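Local coordinates for protein homospermidine synthase (Legionella pneumophila subsp. pneumophila str. Philadelphia 1, PDB 2PH5) that probably makes the polyamine homospermidine as a homospermidine synthase, and binds the cofactor NAD on a Rossmann-type nucleotide-binding domain, at residues E75-G78 with S79-E83; N259-Q262 with C263-Y266; Y321-C324 with P325-L329. One frame throughout, in Å; residues are numbered along the deposited sequence.

Contact 1. Residues E75-G78 with S79-E83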
loop_
_atom_site.group_PDB
_atom_site.type_symbol
_atom_site.label_atom_id
_atom_site.label_comp_id
_atom_site.label_asym_id
_atom_site.label_seq_id
_atom_site.Cartn_x
_atom_site.Cartn_y
_atom_site.Cartn_z
ATOM N N GLU A 75 36.655 19.482 20.497
ATOM C CA GLU A 75 37.781 20.029 19.755
ATOM C C GLU A 75 37.477 20.225 18.275
ATOM O O GLU A 75 37.736 21.292 17.724
ATOM C CB GLU A 75 39.013 19.139 19.920
ATOM C CG GLU A 75 40.269 19.713 19.277
ATOM C CD GLU A 75 41.540 19.028 19.751
ATOM O OE1 GLU A 75 42.638 19.421 19.290
ATOM O OE2 GLU A 75 41.447 18.098 20.587
ATOM N N VAL A 76 36.922 19.203 17.633
ATOM C CA VAL A 76 36.605 19.291 16.213
ATOM C C VAL A 76 35.618 20.414 15.903
ATOM O O VAL A 76 35.886 21.268 15.057
ATOM C CB VAL A 76 36.019 17.964 15.688
ATOM C CG1 VAL A 76 35.695 18.089 14.217
ATOM C CG2 VAL A 76 37.007 16.834 15.910
ATOM N N ILE A 77 34.479 20.402 16.589
ATOM C CA ILE A 77 33.437 21.406 16.390
ATOM C C ILE A 77 33.807 22.720 17.073
ATOM O O ILE A 77 33.591 23.798 16.524
ATOM C CB ILE A 77 32.079 20.920 16.961
ATOM C CG1 ILE A 77 31.674 19.594 16.310
ATOM C CG2 ILE A 77 31.012 21.977 16.746
ATOM C CD1 ILE A 77 31.488 19.669 14.806
ATOM N N GLY A 78 34.364 22.619 18.275
ATOM C CA GLY A 78 34.744 23.805 19.018
ATOM C C GLY A 78 35.743 24.706 18.311
ATOM O O GLY A 78 35.615 25.925 18.348
ATOM N N SER A 79 36.740 24.118 17.659
ATOM C CA SER A 79 37.755 24.903 16.971
ATOM C C SER A 79 37.261 25.487 15.668
ATOM O O SER A 79 37.997 26.186 14.970
ATOM C CB SER A 79 38.986 24.046 16.692
ATOM O OG SER A 79 39.552 23.600 17.910
ATOM N N THR A 80 36.009 25.213 15.339
ATOM C CA THR A 80 35.468 25.708 14.096
ATOM C C THR A 80 34.482 26.854 14.304
ATOM O O THR A 80 34.065 27.496 13.342
ATOM C CB THR A 80 34.791 24.559 13.326
ATOM O OG1 THR A 80 34.806 24.854 11.930
ATOM C CG2 THR A 80 33.353 24.380 13.787
ATOM N N LEU A 81 34.129 27.117 15.561
ATOM C CA LEU A 81 33.181 28.187 15.897
ATOM C C LEU A 81 33.757 29.379 16.662
ATOM O O LEU A 81 34.355 29.217 17.723
ATOM C CB LEU A 81 32.018 27.617 16.708
ATOM C CG LEU A 81 31.077 26.689 15.964
ATOM C CD1 LEU A 81 30.098 26.096 16.959
ATOM C CD2 LEU A 81 30.359 27.446 14.853
ATOM N N GLU A 82 33.548 30.577 16.121
ATOM C CA GLU A 82 34.011 31.819 16.740
ATOM C C GLU A 82 32.759 32.583 17.182
ATOM O O GLU A 82 31.644 32.258 16.764
ATOM C CB GLU A 82 34.805 32.655 15.727
ATOM C CG GLU A 82 36.107 33.271 16.258
ATOM C CD GLU A 82 37.295 32.313 16.184
ATOM O OE1 GLU A 82 38.436 32.734 16.497
ATOM O OE2 GLU A 82 37.090 31.137 15.811
ATOM N N GLU A 83 32.926 33.597 18.019
ATOM C CA GLU A 83 31.769 34.353 18.479
ATOM C C GLU A 83 30.947 34.901 17.308
ATOM O O GLU A 83 31.492 35.488 16.373
ATOM C CB GLU A 83 32.222 35.486 19.407
ATOM C CG GLU A 83 31.091 36.388 19.871
ATOM C CD GLU A 83 31.290 36.913 21.286
ATOM O OE1 GLU A 83 31.287 36.088 22.237
ATOM O OE2 GLU A 83 31.444 38.149 21.448
#
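A short helix that tightens into a 3-10 segment, before the chain crosses to the next strand, brings E75 and S79 together. The carbonyl O of E75 accepts two bonds from S79. The amide N of S79 lies 3.0 Å from E75 O with an N-H...O angle of 155°, an i to i+4 helical bond that reaches the oxygen from above the carbonyl plane. The hydroxyl OG of S79 comes to 2.9 Å from E75 O, tilted only 16° from that plane. With OG beside its own backbone N (chi1 -62°), the hydroxyl turns back to the same carbonyl that its own amide uses.

From here the spacing shortens to i to i+3, the mark of a 3-10 turn: L81 N makes a weak bond of 3.4 Å to G78 O. T80 N sits 3.0 Å from I77 O, but the position of this oxygen, and so the bond, is doubtful. This is the helix-to-strand connection of the parallel Rossmann sheet, between helix 73-76 and strand 86-89. On its inner side I77 CG2 meets L81 CD1 at 4.2 Å, an aliphatic contact alongside the turn. L102 and C103 of helix 96-106 touch I77 and L81 respectively, whereas V76 and I77 both pack on I68, a residue of the NAD(+) site. The nearest atoms of the I77 side chain and the bound NAD are about 7 Å apart.

Contact 2. Residues N259-Q262 with C263-Y266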
loop_
_atom_site.group_PDB
_atom_site.type_symbol
_atom_site.label_atom_id
_atom_site.label_comp_id
_atom_site.label_asym_id
_atom_site.label_seq_id
_atom_site.Cartn_x
_atom_site.Cartn_y
_atom_site.Cartn_z
ATOM N N ASN A 259 4.178 9.241 34.701
ATOM C CA ASN A 259 5.224 10.245 34.861
ATOM C C ASN A 259 5.561 10.944 33.548
ATOM O O ASN A 259 6.110 12.046 33.546
ATOM C CB ASN A 259 6.482 9.606 35.455
ATOM C CG ASN A 259 6.287 9.179 36.901
ATOM O OD1 ASN A 259 5.431 8.345 37.206
ATOM N ND2 ASN A 259 7.078 9.760 37.803
ATOM N N GLY A 260 5.226 10.302 32.434
ATOM C CA GLY A 260 5.495 10.895 31.137
ATOM C C GLY A 260 4.642 12.133 30.924
ATOM O O GLY A 260 4.128 12.693 31.891
ATOM N N PRO A 261 4.475 12.588 29.670
ATOM C CA PRO A 261 3.669 13.775 29.350
ATOM C C PRO A 261 2.196 13.542 29.694
ATOM O O PRO A 261 1.593 12.567 29.242
ATOM C CB PRO A 261 3.907 13.951 27.851
ATOM C CG PRO A 261 4.098 12.539 27.378
ATOM C CD PRO A 261 4.998 11.961 28.441
ATOM N N GLN A 262 1.626 14.440 30.494
ATOM C CA GLN A 262 0.230 14.329 30.928
ATOM C C GLN A 262 -0.792 14.457 29.793
ATOM O O GLN A 262 -1.866 13.857 29.846
ATOM C CB GLN A 262 -0.067 15.382 32.011
ATOM C CG GLN A 262 0.140 16.834 31.549
ATOM C CD GLN A 262 -0.327 17.871 32.569
ATOM O OE1 GLN A 262 0.194 17.946 33.686
ATOM N NE2 GLN A 262 -1.313 18.673 32.184
ATOM N N CYS A 263 -0.443 15.231 28.768
ATOM C CA CYS A 263 -1.316 15.467 27.618
ATOM C C CYS A 263 -1.320 14.349 26.576
ATOM O O CYS A 263 -2.253 14.256 25.777
ATOM C CB CYS A 263 -0.893 16.747 26.910
ATOM S SG CYS A 263 0.679 16.560 26.021
ATOM N N ALA A 264 -0.285 13.512 26.574
ATOM C CA ALA A 264 -0.179 12.445 25.581
ATOM C C ALA A 264 -0.783 11.097 25.931
ATOM O O ALA A 264 -0.824 10.673 27.088
ATOM C CB ALA A 264 1.280 12.249 25.177
ATOM N N ILE A 265 -1.234 10.425 24.887
ATOM C CA ILE A 265 -1.828 9.116 25.003
ATOM C C ILE A 265 -1.103 8.274 23.961
ATOM O O ILE A 265 -0.650 8.789 22.939
ATOM C CB ILE A 265 -3.348 9.194 24.717
ATOM C CG1 ILE A 265 -3.957 7.799 24.690
ATOM C CG2 ILE A 265 -3.605 9.912 23.396
ATOM C CD1 ILE A 265 -5.405 7.801 24.246
ATOM N N TYR A 266 -0.949 6.988 24.231
ATOM C CA TYR A 266 -0.262 6.133 23.282
ATOM C C TYR A 266 -1.126 4.960 22.895
ATOM O O TYR A 266 -2.119 4.660 23.552
ATOM C CB TYR A 266 1.070 5.649 23.864
ATOM C CG TYR A 266 2.039 6.778 24.124
ATOM C CD1 TYR A 266 1.867 7.630 25.216
ATOM C CD2 TYR A 266 3.081 7.051 23.236
ATOM C CE1 TYR A 266 2.697 8.729 25.414
ATOM C CE2 TYR A 266 3.916 8.150 23.426
ATOM C CZ TYR A 266 3.716 8.983 24.513
ATOM O OH TYR A 266 4.512 10.087 24.681
#
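P261 and A264 meet across a type I beta turn that leads into strand 264-267, the middle strand of a small three-stranded antiparallel sheet. The apolar part of the contact centres on the proline ring: its CG lies 3.6 Å from A264 CB, and its CB is 4.1 Å from the same A264 methyl carbon. Separate from this pair is a van der Waals contact of the phenol of Y266 with the ring CH2, Y266 OH lying 3.7 Å from P261 CG. The two side chains cross at about a right angle, the phenol reaching back toward the loop with CG beside the backbone N (chi1 -64°). H257 packs edge-to-face with the same tyrosine ring.

The polar part is slight. A264 N donates a weak bond to P261 O, 3.4 Å long with an N-H...O angle of 146°, closing the turn with Q262 and C263 at its corners. Backbone pairing within the sheet takes over here, C263 with W243 and I265 with I241, while the side chain of C263 packs on I297 and T300 of helix 295-302.

Because the bond closing the turn is weak, the apolar P261-A264 contact probably contributes to its hold, along with the sheet bonds that follow.

Contact 3. Residues Y321-C324 with P325-L329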
loop_
_atom_site.group_PDB
_atom_site.type_symbol
_atom_site.label_atom_id
_atom_site.label_comp_id
_atom_site.label_asym_id
_atom_site.label_seq_id
_atom_site.Cartn_x
_atom_site.Cartn_y
_atom_site.Cartn_z
ATOM N N TYR A 321 -0.426 11.421 8.102
ATOM C CA TYR A 321 0.489 11.401 6.962
ATOM C C TYR A 321 0.199 10.390 5.869
ATOM O O TYR A 321 -0.136 9.238 6.133
ATOM C CB TYR A 321 1.913 11.149 7.471
ATOM C CG TYR A 321 3.015 11.242 6.428
ATOM C CD1 TYR A 321 4.090 10.356 6.450
ATOM C CD2 TYR A 321 3.029 12.264 5.472
ATOM C CE1 TYR A 321 5.151 10.485 5.562
ATOM C CE2 TYR A 321 4.097 12.403 4.574
ATOM C CZ TYR A 321 5.154 11.509 4.628
ATOM O OH TYR A 321 6.216 11.644 3.761
ATOM N N ASN A 322 0.362 10.834 4.632
ATOM C CA ASN A 322 0.177 9.972 3.478
ATOM C C ASN A 322 1.381 10.294 2.605
ATOM O O ASN A 322 1.395 11.305 1.895
ATOM C CB ASN A 322 -1.116 10.306 2.745
ATOM C CG ASN A 322 -1.458 9.284 1.682
ATOM O OD1 ASN A 322 -2.355 9.496 0.870
ATOM N ND2 ASN A 322 -0.751 8.164 1.683
ATOM N N PRO A 323 2.420 9.442 2.665
ATOM C CA PRO A 323 3.659 9.608 1.898
ATOM C C PRO A 323 3.471 9.404 0.399
ATOM O O PRO A 323 2.372 9.104 -0.068
ATOM C CB PRO A 323 4.578 8.562 2.515
ATOM C CG PRO A 323 3.630 7.448 2.791
ATOM C CD PRO A 323 2.429 8.159 3.395
ATOM N N CYS A 324 4.548 9.587 -0.353
ATOM C CA CYS A 324 4.492 9.417 -1.795
ATOM C C CYS A 324 4.225 7.943 -2.083
ATOM O O CYS A 324 4.688 7.069 -1.352
ATOM C CB CYS A 324 5.809 9.848 -2.424
ATOM S SG CYS A 324 7.178 8.812 -1.936
ATOM N N PRO A 325 3.470 7.642 -3.152
ATOM C CA PRO A 325 3.168 6.245 -3.485
ATOM C C PRO A 325 4.325 5.253 -3.322
ATOM O O PRO A 325 4.104 4.101 -2.939
ATOM C CB PRO A 325 2.640 6.327 -4.925
ATOM C CG PRO A 325 3.069 7.683 -5.412
ATOM C CD PRO A 325 2.970 8.548 -4.195
ATOM N N ASP A 326 5.549 5.692 -3.604
ATOM C CA ASP A 326 6.709 4.819 -3.460
ATOM C C ASP A 326 6.960 4.498 -1.989
ATOM O O ASP A 326 7.359 3.379 -1.649
ATOM C CB ASP A 326 7.958 5.466 -4.068
ATOM C CG ASP A 326 8.028 5.314 -5.580
ATOM O OD1 ASP A 326 8.888 5.973 -6.199
ATOM O OD2 ASP A 326 7.235 4.534 -6.150
ATOM N N ALA A 327 6.734 5.480 -1.118
ATOM C CA ALA A 327 6.922 5.265 0.312
ATOM C C ALA A 327 5.769 4.401 0.836
ATOM O O ALA A 327 5.899 3.746 1.866
ATOM C CB ALA A 327 6.965 6.598 1.057
ATOM N N ARG A 328 4.645 4.400 0.120
ATOM C CA ARG A 328 3.494 3.592 0.516
ATOM C C ARG A 328 3.834 2.148 0.239
ATOM O O ARG A 328 3.611 1.269 1.076
ATOM C CB ARG A 328 2.253 3.980 -0.276
ATOM C CG ARG A 328 1.812 5.399 -0.036
ATOM C CD ARG A 328 0.743 5.833 -1.041
ATOM N NE ARG A 328 0.752 7.283 -1.176
ATOM C CZ ARG A 328 0.109 7.959 -2.116
ATOM N NH1 ARG A 328 0.200 9.286 -2.143
ATOM N NH2 ARG A 328 -0.625 7.311 -3.016
ATOM N N LEU A 329 4.389 1.913 -0.941
ATOM C CA LEU A 329 4.799 0.578 -1.335
ATOM C C LEU A 329 5.910 0.134 -0.387
ATOM O O LEU A 329 5.982 -1.034 -0.012
ATOM C CB LEU A 329 5.322 0.580 -2.779
ATOM C CG LEU A 329 4.341 0.925 -3.900
ATOM C CD1 LEU A 329 5.077 1.033 -5.235
ATOM C CD2 LEU A 329 3.267 -0.138 -3.989
#
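The backbone leaves strand 311-322 at N322, stays extended through P323 and C324, and enters helix 325-336 at P325, where C324 O takes the first helical bond from R328 N at 3.0 Å, in the carbonyl plane, and a weak bond from A327 N. C324 is the N-cap residue. Its SG stands between the backbone N and the carbonyl carbon (chi1 65°), which turns the sulfur toward the first helical turn, where C324 SG accepts a weak capping bond of 3.5 Å from A327 N. The sulfur also touches the methyl of A327, with C324 SG 3.7 Å from A327 CB.

R328 reaches back along the incoming chain to the carbonyl of P323. Its NE donates to P323 O at 2.7 Å with an N-H...O angle of 152°, and R328 NH1 adds a weak bond of 3.0 Å to P323 O. That oxygen lies at the guanidinium edge, whereas the donor is tilted from the carbonyl plane. N322 OD1 lies over one guanidinium face and P325 N over the opposite one; the N322 amide plane is turned 29° from the guanidinium. NH1 has a further weak bond, to D209 O of strand 202-213. The P323 ring packs on the helix, its CB 3.4 Å from A327 CB and its CG against R328 CG, and L231 of helix 228-236 also touches A327. L329 of the second subunit packs on P325 and R328, so the helix start also faces the dimer partner.

One good and one weak bond to the P323 carbonyl, with the weak one to D209 O, would restrict the guanidinium's rotation and tie the helix back to the strand end, while the C324 sulfur gives the helix N-terminus a weak cap.

All three are local contacts where the chain changes secondary structure, each in a different setting. Contact 1 lies in the nucleotide-binding domain, about 29 Å from contact 3 at the nearest atoms; contacts 2 and 3 both belong to the C-terminal saccharopine dehydrogenase-like region, about 15 Å apart at their nearest atoms. Contact 1 ends a helix and is partly buried, with exposed residues on its outer side and aliphatic ones inward. Contacts 2 and 3 are buried. Contact 2 starts a strand and joins carbon packing to one weak backbone bond; contact 3 starts a helix, adds an arginine donor and a sulfur acceptor, and alone of the three touches the second subunit.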